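Local atomic coordinates of transcriptional regulator, MarR family (Bacillus cereus, PDB entry 4XRF), a protein that probably binds DNA as a winged helix-turn-helix transcription factor of the MarR family and so regulates transcription. Residues A[26-31]-A[105-110]; A[36-41]-A[69-74]; A[77-82]-A[87-92]. All blocks are in the same frame, centred on the assembly; numbering follows the deposited sequence.

Interaction 1: residues A[26-31]-A[105-110]; sequences MQATGL and MTARNE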
loop_
_atom_site.group_PDB
_atom_site.type_symbol
_atom_site.label_atom_id
_atom_site.label_comp_id
_atom_site.label_asym_id
_atom_site.label_seq_id
_atom_site.Cartn_x
_atom_site.Cartn_y
_atom_site.Cartn_z
ATOM N N MET A 26 0.429 -13.496 -2.915
ATOM C CA MET A 26 1.782 -13.241 -3.373
ATOM C C MET A 26 2.835 -14.017 -2.554
ATOM O O MET A 26 3.805 -14.525 -3.122
ATOM C CB MET A 26 2.042 -11.725 -3.399
ATOM C CG MET A 26 1.330 -11.003 -4.551
ATOM S SD MET A 26 1.466 -9.190 -4.597
ATOM C CE MET A 26 3.103 -8.937 -3.918
ATOM N N GLN A 27 2.618 -14.130 -1.236
ATOM C CA GLN A 27 3.476 -14.881 -0.330
ATOM C C GLN A 27 3.343 -16.375 -0.574
ATOM O O GLN A 27 4.327 -17.107 -0.469
ATOM C CB GLN A 27 3.119 -14.599 1.146
ATOM C CG GLN A 27 3.409 -13.167 1.557
ATOM C CD GLN A 27 2.973 -12.853 2.968
ATOM O OE1 GLN A 27 1.891 -13.261 3.413
ATOM N NE2 GLN A 27 3.826 -12.141 3.696
ATOM N N ALA A 28 2.129 -16.815 -0.906
ATOM C CA ALA A 28 1.871 -18.240 -1.045
ATOM C C ALA A 28 2.242 -18.798 -2.427
ATOM O O ALA A 28 2.476 -19.998 -2.564
ATOM C CB ALA A 28 0.419 -18.569 -0.674
ATOM N N THR A 29 2.320 -17.930 -3.436
ATOM C CA THR A 29 2.480 -18.387 -4.816
ATOM C C THR A 29 3.713 -17.815 -5.521
ATOM O O THR A 29 4.137 -18.361 -6.530
ATOM C CB THR A 29 1.231 -18.074 -5.682
ATOM O OG1 THR A 29 1.069 -16.655 -5.798
ATOM C CG2 THR A 29 -0.027 -18.679 -5.058
ATOM N N GLY A 30 4.272 -16.721 -4.997
ATOM C CA GLY A 30 5.378 -15.991 -5.640
ATOM C C GLY A 30 4.991 -15.179 -6.873
ATOM O O GLY A 30 5.856 -14.797 -7.667
ATOM N N LEU A 31 3.689 -14.923 -7.030
ATOM C CA LEU A 31 3.151 -14.194 -8.184
ATOM C C LEU A 31 2.173 -13.092 -7.793
ATOM O O LEU A 31 1.381 -13.271 -6.902
ATOM C CB LEU A 31 2.434 -15.170 -9.138
ATOM C CG LEU A 31 3.256 -16.379 -9.628
ATOM C CD1 LEU A 31 2.357 -17.510 -10.131
ATOM C CD2 LEU A 31 4.294 -15.964 -10.677
ATOM N N MET A 105 -2.434 -22.463 -8.507
ATOM C CA MET A 105 -3.813 -22.939 -8.543
ATOM C C MET A 105 -4.272 -23.428 -7.165
ATOM O O MET A 105 -5.295 -22.979 -6.646
ATOM C CB MET A 105 -3.890 -24.110 -9.518
ATOM C CG MET A 105 -5.166 -24.233 -10.311
ATOM S SD MET A 105 -5.049 -23.181 -11.762
ATOM C CE MET A 105 -6.148 -21.864 -11.259
ATOM N N THR A 106 -3.500 -24.344 -6.584
ATOM C CA THR A 106 -3.863 -24.996 -5.335
ATOM C C THR A 106 -3.681 -24.073 -4.127
ATOM O O THR A 106 -4.398 -24.199 -3.142
ATOM C CB THR A 106 -3.064 -26.305 -5.111
ATOM O OG1 THR A 106 -1.692 -25.992 -4.836
ATOM C CG2 THR A 106 -3.141 -27.227 -6.337
ATOM N N ALA A 107 -2.733 -23.140 -4.211
ATOM C CA ALA A 107 -2.419 -22.262 -3.083
ATOM C C ALA A 107 -3.119 -20.894 -3.152
ATOM O O ALA A 107 -2.710 -19.942 -2.479
ATOM C CB ALA A 107 -0.908 -22.104 -2.942
ATOM N N ARG A 108 -4.183 -20.800 -3.946
ATOM C CA ARG A 108 -4.928 -19.541 -4.094
ATOM C C ARG A 108 -5.584 -19.120 -2.779
ATOM O O ARG A 108 -5.991 -19.969 -1.991
ATOM C CB ARG A 108 -5.994 -19.656 -5.191
ATOM C CG ARG A 108 -7.093 -20.676 -4.912
ATOM C CD ARG A 108 -8.238 -20.560 -5.908
ATOM N NE ARG A 108 -7.822 -20.772 -7.301
ATOM C CZ ARG A 108 -7.644 -19.802 -8.197
ATOM N NH1 ARG A 108 -7.833 -18.528 -7.865
ATOM N NH2 ARG A 108 -7.277 -20.101 -9.436
ATOM N N ASN A 109 -5.682 -17.809 -2.558
ATOM C CA ASN A 109 -6.301 -17.283 -1.343
ATOM C C ASN A 109 -7.783 -17.682 -1.272
ATOM O O ASN A 109 -8.556 -17.402 -2.196
ATOM C CB ASN A 109 -6.110 -15.762 -1.227
ATOM C CG ASN A 109 -6.716 -15.201 0.045
ATOM O OD1 ASN A 109 -6.015 -14.967 1.036
ATOM N ND2 ASN A 109 -8.032 -15.026 0.044
ATOM N N GLU A 110 -8.153 -18.348 -0.180
ATOM C CA GLU A 110 -9.495 -18.926 -0.021
ATOM C C GLU A 110 -10.572 -17.917 0.375
ATOM O O GLU A 110 -11.758 -18.138 0.114
ATOM C CB GLU A 110 -9.481 -20.112 0.967
ATOM C CG GLU A 110 -8.892 -21.397 0.386
ATOM C CD GLU A 110 -9.743 -22.003 -0.730
ATOM O OE1 GLU A 110 -10.844 -22.519 -0.426
ATOM O OE2 GLU A 110 -9.309 -21.977 -1.909
#
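A107 lies against the last turn of helix 4-29, where A28 and T29 meet it through methyl groups and backbone carbonyl oxygens. Its CB stands 4.4 Å from A28 CB and 4.1 Å from T29 CG2, so that one methyl touches both neighbours; A28 O lies 4.0 Å from the same A107 CB. The carbonyl of A107 is on the same front: A107 O is 3.9 Å from A28 CB and equally far from T29 CG2.

T29 is turned so that its two branches do different work. CG2 lies anti to the carbonyl carbon and faces A107, whereas OG1 sits between backbone N and carbonyl carbon (chi1 65°) and bonds back to Q25 O, one turn earlier in the helix. A weak bond of 3.4 Å from L31 N also reaches T29 OG1. G30, with positive phi, ends the helix, its N held 2.9 Å from M26 O.

Further out, R100 NH1 binds T29 O, and Q25 OE1 takes the backbone N of N109, the N-cap residue of helix 110-116. D73 of the second subunit packs on both A28 and A107, and R108 NH1 forms a salt bridge to D5 of the third subunit.

No hydrogen bond crosses the contact: methyls and carbonyl oxygens meet by van der Waals packing, while polar bonds within segment 26-31 and to surrounding residues place the two segments.

Interaction 2: residues A[36-41]-A[69-74]; sequences FYILKI and DRLIDQ. With PO4 (phosphate ion), chain C; SO4 (sulfate ion), chain K.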
loop_
_atom_site.group_PDB
_atom_site.type_symbol
_atom_site.label_atom_id
_atom_site.label_comp_id
_atom_site.label_asym_id
_atom_site.label_seq_id
_atom_site.Cartn_x
_atom_site.Cartn_y
_atom_site.Cartn_z
ATOM N N PHE A 36 0.245 -14.215 -12.539
ATOM C CA PHE A 36 -0.451 -15.494 -12.468
ATOM C C PHE A 36 -1.343 -15.668 -13.697
ATOM O O PHE A 36 -1.313 -16.715 -14.336
ATOM C CB PHE A 36 -1.270 -15.620 -11.167
ATOM C CG PHE A 36 -2.079 -16.893 -11.066
ATOM C CD1 PHE A 36 -1.509 -18.140 -11.332
ATOM C CD2 PHE A 36 -3.399 -16.855 -10.628
ATOM C CE1 PHE A 36 -2.252 -19.307 -11.223
ATOM C CE2 PHE A 36 -4.143 -18.033 -10.487
ATOM C CZ PHE A 36 -3.568 -19.258 -10.808
ATOM N N TYR A 37 -2.125 -14.640 -14.021
ATOM C CA TYR A 37 -3.009 -14.700 -15.181
ATOM C C TYR A 37 -2.240 -14.865 -16.482
ATOM O O TYR A 37 -2.650 -15.631 -17.343
ATOM C CB TYR A 37 -3.959 -13.500 -15.287
ATOM C CG TYR A 37 -5.104 -13.864 -16.188
ATOM C CD1 TYR A 37 -6.072 -14.777 -15.767
ATOM C CD2 TYR A 37 -5.187 -13.373 -17.467
ATOM C CE1 TYR A 37 -7.106 -15.163 -16.614
ATOM C CE2 TYR A 37 -6.218 -13.744 -18.305
ATOM C CZ TYR A 37 -7.168 -14.640 -17.867
ATOM O OH TYR A 37 -8.195 -15.008 -18.707
ATOM N N ILE A 38 -1.125 -14.161 -16.626
ATOM C CA ILE A 38 -0.238 -14.408 -17.762
ATOM C C ILE A 38 0.139 -15.887 -17.896
ATOM O O ILE A 38 -0.013 -16.472 -18.974
ATOM C CB ILE A 38 1.006 -13.488 -17.758
ATOM C CG1 ILE A 38 0.580 -12.053 -18.130
ATOM C CG2 ILE A 38 2.044 -13.953 -18.794
ATOM C CD1 ILE A 38 1.587 -10.975 -17.748
ATOM N N LEU A 39 0.644 -16.483 -16.821
ATOM C CA LEU A 39 1.001 -17.898 -16.835
ATOM C C LEU A 39 -0.190 -18.811 -17.189
ATOM O O LEU A 39 -0.002 -19.810 -17.895
ATOM C CB LEU A 39 1.614 -18.339 -15.485
ATOM C CG LEU A 39 2.931 -17.664 -15.051
ATOM C CD1 LEU A 39 3.440 -18.290 -13.760
ATOM C CD2 LEU A 39 4.001 -17.756 -16.135
ATOM N N LYS A 40 -1.389 -18.477 -16.704
ATOM C CA LYS A 40 -2.584 -19.242 -17.068
ATOM C C LYS A 40 -2.890 -19.164 -18.560
ATOM O O LYS A 40 -3.264 -20.170 -19.155
ATOM C CB LYS A 40 -3.825 -18.807 -16.288
ATOM C CG LYS A 40 -3.788 -19.143 -14.820
ATOM C CD LYS A 40 -5.116 -18.792 -14.148
ATOM C CE LYS A 40 -6.219 -19.800 -14.455
ATOM N NZ LYS A 40 -7.441 -19.512 -13.628
ATOM N N ILE A 41 -2.745 -17.977 -19.157
ATOM C CA ILE A 41 -2.929 -17.826 -20.612
ATOM C C ILE A 41 -1.961 -18.734 -21.384
ATOM O O ILE A 41 -2.368 -19.448 -22.299
ATOM C CB ILE A 41 -2.765 -16.361 -21.080
ATOM C CG1 ILE A 41 -3.813 -15.466 -20.404
ATOM C CG2 ILE A 41 -2.865 -16.267 -22.607
ATOM C CD1 ILE A 41 -3.630 -13.988 -20.700
ATOM N N ASP A 69 9.623 -9.323 -18.509
ATOM C CA ASP A 69 10.964 -9.203 -17.916
ATOM C C ASP A 69 11.002 -9.783 -16.483
ATOM O O ASP A 69 11.954 -10.451 -16.113
ATOM C CB ASP A 69 11.425 -7.748 -17.842
ATOM C CG ASP A 69 11.766 -7.164 -19.177
ATOM O OD1 ASP A 69 11.953 -7.930 -20.159
ATOM O OD2 ASP A 69 11.859 -5.912 -19.247
ATOM N N ARG A 70 9.969 -9.524 -15.683
ATOM C CA ARG A 70 9.943 -10.038 -14.295
ATOM C C ARG A 70 9.748 -11.560 -14.234
ATOM O O ARG A 70 10.346 -12.231 -13.387
ATOM C CB ARG A 70 8.897 -9.314 -13.424
ATOM C CG ARG A 70 9.047 -7.797 -13.349
ATOM C CD ARG A 70 10.257 -7.343 -12.546
ATOM N NE ARG A 70 11.527 -7.408 -13.279
ATOM C CZ ARG A 70 11.968 -6.492 -14.150
ATOM N NH1 ARG A 70 11.242 -5.412 -14.431
ATOM N NH2 ARG A 70 13.141 -6.656 -14.760
ATOM N N LEU A 71 8.921 -12.094 -15.132
ATOM C CA LEU A 71 8.683 -13.539 -15.229
ATOM C C LEU A 71 9.926 -14.274 -15.745
ATOM O O LEU A 71 10.134 -15.439 -15.405
ATOM C CB LEU A 71 7.484 -13.830 -16.142
ATOM C CG LEU A 71 6.059 -14.147 -15.641
ATOM C CD1 LEU A 71 5.877 -14.126 -14.129
ATOM C CD2 LEU A 71 5.000 -13.329 -16.359
ATOM N N ILE A 72 10.725 -13.589 -16.567
ATOM C CA ILE A 72 12.049 -14.075 -17.014
ATOM C C ILE A 72 13.034 -14.133 -15.831
ATOM O O ILE A 72 13.670 -15.163 -15.618
ATOM C CB ILE A 72 12.597 -13.242 -18.208
ATOM C CG1 ILE A 72 11.741 -13.484 -19.452
ATOM C CG2 ILE A 72 14.074 -13.556 -18.511
ATOM C CD1 ILE A 72 12.060 -12.549 -20.614
ATOM N N ASP A 73 13.119 -13.065 -15.030
ATOM C CA ASP A 73 13.894 -13.098 -13.763
ATOM C C ASP A 73 13.552 -14.322 -12.886
ATOM O O ASP A 73 14.458 -14.966 -12.350
ATOM C CB ASP A 73 13.687 -11.828 -12.920
ATOM C CG ASP A 73 14.169 -10.562 -13.605
ATOM O OD1 ASP A 73 15.095 -10.626 -14.455
ATOM O OD2 ASP A 73 13.600 -9.484 -13.310
ATOM N N GLN A 74 12.256 -14.631 -12.737
ATOM C CA GLN A 74 11.833 -15.820 -11.967
ATOM C C GLN A 74 11.988 -17.109 -12.781
ATOM O O GLN A 74 11.741 -18.194 -12.260
ATOM C CB GLN A 74 10.375 -15.704 -11.475
ATOM C CG GLN A 74 10.084 -14.599 -10.476
ATOM C CD GLN A 74 8.858 -14.907 -9.628
ATOM O OE1 GLN A 74 8.745 -15.995 -9.046
ATOM N NE2 GLN A 74 7.941 -13.949 -9.540
HETATM P P PO4 C . -10.308 -17.251 -14.917
HETATM O O1 PO4 C . -9.221 -17.621 -15.893
HETATM O O2 PO4 C . -10.432 -15.753 -14.843
HETATM O O3 PO4 C . -11.610 -17.883 -15.378
HETATM O O4 PO4 C . -9.928 -17.775 -13.555
HETATM S S SO4 K . -8.283 -15.337 -22.190
HETATM O O1 SO4 K . -8.746 -14.519 -23.348
HETATM O O2 SO4 K . -7.090 -16.120 -22.607
HETATM O O3 SO4 K . -9.340 -16.295 -21.778
HETATM O O4 SO4 K . -7.942 -14.386 -21.094
#
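L71 reaches from helix 61-73 to two side chains of helix 33-45 and meets them with different atoms. Its CD2 comes 3.9 Å from I38 CG2, the branch that lies anti to the backbone N of I38. The L39 side chain runs past that of L71 in the opposite direction, bringing L39 CD2 to 4.2 Å from L71 CG. All three residues are buried, and V77 of strand 77-81 packs on both L39 and L71.

By contrast, R70, D73, Y37 and K40 are partly exposed and carry the polar groups. R70 grips D73 side-on, NE and NH2 both directed to the single oxygen OD2, which lies in the guanidinium plane; the shorter bond, R70 NE to D73 OD2, is 2.9 Å. Y37 and K40 reach two anions probably taken from the crystallisation liquor. K40 NZ is 3.0 Å from phosphate O4 and also forms a salt bridge to D5 of the third subunit, while Y37 OH is modelled unusually close to sulfate O4, so the length of that bond is doubtful.

As in MarR relatives, helix 61-73 probably corresponds to the recognition helix of the winged helix-turn-helix, here packed on helix 33-45.

Interaction 3: residues A[77-82]-A[87-92]; sequences VERYHD and RVVIIE. With PO4 (phosphate ion), chain B.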
loop_
_atom_site.group_PDB
_atom_site.type_symbol
_atom_site.label_atom_id
_atom_site.label_comp_id
_atom_site.label_asym_id
_atom_site.label_seq_id
_atom_site.Cartn_x
_atom_site.Cartn_y
_atom_site.Cartn_z
ATOM N N VAL A 77 8.991 -18.019 -17.728
ATOM C CA VAL A 77 8.723 -17.998 -19.169
ATOM C C VAL A 77 10.028 -17.783 -19.923
ATOM O O VAL A 77 11.018 -17.359 -19.326
ATOM C CB VAL A 77 7.721 -16.880 -19.577
ATOM C CG1 VAL A 77 6.394 -17.012 -18.827
ATOM C CG2 VAL A 77 8.319 -15.489 -19.382
ATOM N N GLU A 78 10.020 -18.095 -21.222
ATOM C CA GLU A 78 11.105 -17.724 -22.109
ATOM C C GLU A 78 10.560 -16.820 -23.223
ATOM O O GLU A 78 9.441 -17.024 -23.719
ATOM C CB GLU A 78 11.771 -18.979 -22.679
ATOM C CG GLU A 78 13.239 -18.812 -23.040
ATOM C CD GLU A 78 14.071 -20.003 -22.594
ATOM O OE1 GLU A 78 14.280 -20.165 -21.376
ATOM O OE2 GLU A 78 14.515 -20.780 -23.461
ATOM N N ARG A 79 11.339 -15.804 -23.579
ATOM C CA ARG A 79 11.021 -14.909 -24.671
ATOM C C ARG A 79 12.011 -15.198 -25.787
ATOM O O ARG A 79 13.198 -15.409 -25.541
ATOM C CB ARG A 79 11.147 -13.447 -24.242
ATOM C CG ARG A 79 11.027 -12.435 -25.382
ATOM C CD ARG A 79 10.727 -11.049 -24.826
ATOM N NE ARG A 79 11.770 -10.613 -23.897
ATOM C CZ ARG A 79 11.604 -9.737 -22.913
ATOM N NH1 ARG A 79 10.414 -9.182 -22.670
ATOM N NH2 ARG A 79 12.648 -9.422 -22.160
ATOM N N TYR A 80 11.506 -15.234 -27.007
ATOM C CA TYR A 80 12.364 -15.336 -28.162
ATOM C C TYR A 80 11.710 -14.651 -29.358
ATOM O O TYR A 80 10.511 -14.340 -29.350
ATOM C CB TYR A 80 12.715 -16.800 -28.469
ATOM C CG TYR A 80 11.538 -17.623 -28.927
ATOM C CD1 TYR A 80 10.679 -18.227 -28.000
ATOM C CD2 TYR A 80 11.286 -17.801 -30.285
ATOM C CE1 TYR A 80 9.597 -18.986 -28.420
ATOM C CE2 TYR A 80 10.209 -18.552 -30.721
ATOM C CZ TYR A 80 9.372 -19.144 -29.784
ATOM O OH TYR A 80 8.300 -19.881 -30.232
ATOM N N HIS A 81 12.530 -14.403 -30.367
ATOM C CA HIS A 81 12.093 -13.789 -31.601
ATOM C C HIS A 81 12.025 -14.892 -32.637
ATOM O O HIS A 81 12.885 -15.779 -32.670
ATOM C CB HIS A 81 13.086 -12.695 -32.020
ATOM C CG HIS A 81 13.170 -11.556 -31.046
ATOM N ND1 HIS A 81 13.559 -11.724 -29.732
ATOM C CD2 HIS A 81 12.904 -10.234 -31.192
ATOM C CE1 HIS A 81 13.524 -10.558 -29.108
ATOM N NE2 HIS A 81 13.136 -9.637 -29.974
ATOM N N ASP A 82 10.986 -14.860 -33.467
ATOM C CA ASP A 82 10.915 -15.793 -34.574
ATOM C C ASP A 82 12.255 -15.706 -35.304
ATOM O O ASP A 82 12.823 -14.611 -35.458
ATOM C CB ASP A 82 9.747 -15.454 -35.512
ATOM C CG ASP A 82 9.618 -16.450 -36.650
ATOM O OD1 ASP A 82 8.908 -17.461 -36.459
ATOM O OD2 ASP A 82 10.242 -16.234 -37.716
ATOM N N ARG A 87 10.750 -9.260 -35.774
ATOM C CA ARG A 87 9.668 -8.438 -35.195
ATOM C C ARG A 87 8.661 -9.240 -34.367
ATOM O O ARG A 87 7.954 -8.681 -33.527
ATOM C CB ARG A 87 8.926 -7.649 -36.277
ATOM C CG ARG A 87 9.734 -6.519 -36.886
ATOM C CD ARG A 87 8.925 -5.797 -37.955
ATOM N NE ARG A 87 8.375 -6.716 -38.957
ATOM C CZ ARG A 87 8.988 -7.071 -40.091
ATOM N NH1 ARG A 87 10.182 -6.583 -40.408
ATOM N NH2 ARG A 87 8.391 -7.909 -40.930
ATOM N N VAL A 88 8.574 -10.546 -34.605
ATOM C CA VAL A 88 7.594 -11.370 -33.894
ATOM C C VAL A 88 8.223 -11.900 -32.609
ATOM O O VAL A 88 9.128 -12.732 -32.665
ATOM C CB VAL A 88 7.130 -12.554 -34.753
ATOM C CG1 VAL A 88 6.091 -13.376 -34.017
ATOM C CG2 VAL A 88 6.584 -12.059 -36.102
ATOM N N VAL A 89 7.716 -11.421 -31.472
ATOM C CA VAL A 89 8.200 -11.789 -30.132
ATOM C C VAL A 89 7.240 -12.819 -29.541
ATOM O O VAL A 89 6.044 -12.535 -29.351
ATOM C CB VAL A 89 8.271 -10.544 -29.215
ATOM C CG1 VAL A 89 8.802 -10.898 -27.822
ATOM C CG2 VAL A 89 9.096 -9.425 -29.849
ATOM N N ILE A 90 7.767 -14.012 -29.269
ATOM C CA ILE A 90 6.989 -15.109 -28.713
ATOM C C ILE A 90 7.352 -15.371 -27.238
ATOM O O ILE A 90 8.538 -15.439 -26.880
ATOM C CB ILE A 90 7.204 -16.417 -29.498
ATOM C CG1 ILE A 90 7.051 -16.205 -31.010
ATOM C CG2 ILE A 90 6.284 -17.518 -28.972
ATOM C CD1 ILE A 90 5.665 -15.820 -31.461
ATOM N N ILE A 91 6.319 -15.533 -26.406
ATOM C CA ILE A 91 6.475 -15.870 -24.997
ATOM C C ILE A 91 5.974 -17.298 -24.754
ATOM O O ILE A 91 4.925 -17.709 -25.267
ATOM C CB ILE A 91 5.733 -14.876 -24.062
ATOM C CG1 ILE A 91 5.970 -13.414 -24.484
ATOM C CG2 ILE A 91 6.104 -15.111 -22.598
ATOM C CD1 ILE A 91 7.421 -12.990 -24.572
ATOM N N GLU A 92 6.734 -18.040 -23.961
ATOM C CA GLU A 92 6.483 -19.447 -23.738
ATOM C C GLU A 92 6.743 -19.808 -22.279
ATOM O O GLU A 92 7.730 -19.376 -21.705
ATOM C CB GLU A 92 7.435 -20.248 -24.606
ATOM C CG GLU A 92 7.166 -21.730 -24.580
ATOM C CD GLU A 92 7.993 -22.468 -25.608
ATOM O OE1 GLU A 92 9.206 -22.684 -25.373
ATOM O OE2 GLU A 92 7.428 -22.827 -26.654
HETATM P P PO4 B . 5.159 -8.447 -39.246
HETATM O O1 PO4 B . 5.869 -7.128 -39.295
HETATM O O2 PO4 B . 4.955 -9.114 -40.580
HETATM O O3 PO4 B . 3.777 -8.351 -38.683
HETATM O O4 PO4 B . 6.032 -9.313 -38.399
#
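The beta hairpin of strands 77-81 and 89-93 forms the wing of the winged helix-turn-helix domain. The two strands run antiparallel, and Y80 with I90 is a hydrogen-bonded pair: I90 N gives to Y80 O at 2.8 Å, and Y80 N gives to I90 O at 3.0 Å. E78 and E92 form the other such pair, and D82 N to V88 O, 2.9 Å, adds a rung beyond the strand ends.

On the face with E78 and E92, the Y80 ring folds back over its partner because CG sits between the backbone N and the carbonyl carbon (chi1 67°). I90 CB lies over one ring face, 3.8 Å from the centroid, in a CH-pi contact. On the other face, R79 runs alongside both V89 and I91; its CD is 3.6 Å from V89 CG1, and its CG 3.7 Å from I91 CD1. Near the turn, R87 NE holds O1 of a phosphate, probably from the crystallisation liquor, at 2.6 Å.

Beyond the hairpin, strand 48-49 pairs with the edge of strand 89-93 that faces away from 77-81. V77 and I91 turn to helices 33-45 and 61-73, touching L42 of the first in common, and the guanidinium of R79 forms a salt bridge to D69 of helix 61-73.

Overall arrangement
From the N terminus, helix 4-29 supplies the first half of interaction 1, whose partner starts at the end of helix 95-106; the loop it closes contains everything between. Nested inside lies interaction 2, joining helices 33-45 and 61-73, with helix 50-57 in the loop between them. Interaction 3 follows in series, closing the short turn of the hairpin, and is also enclosed by interaction 1. Interactions 1 and 2 touch through G30 O and Q74 NE2, 2.9 Å apart. Interactions 2 and 3 share the boundary between helix 61-73 and the hairpin. Interactions 1 and 3 do not touch, their centres lying about 27 Å apart, so interaction 2 bridges them.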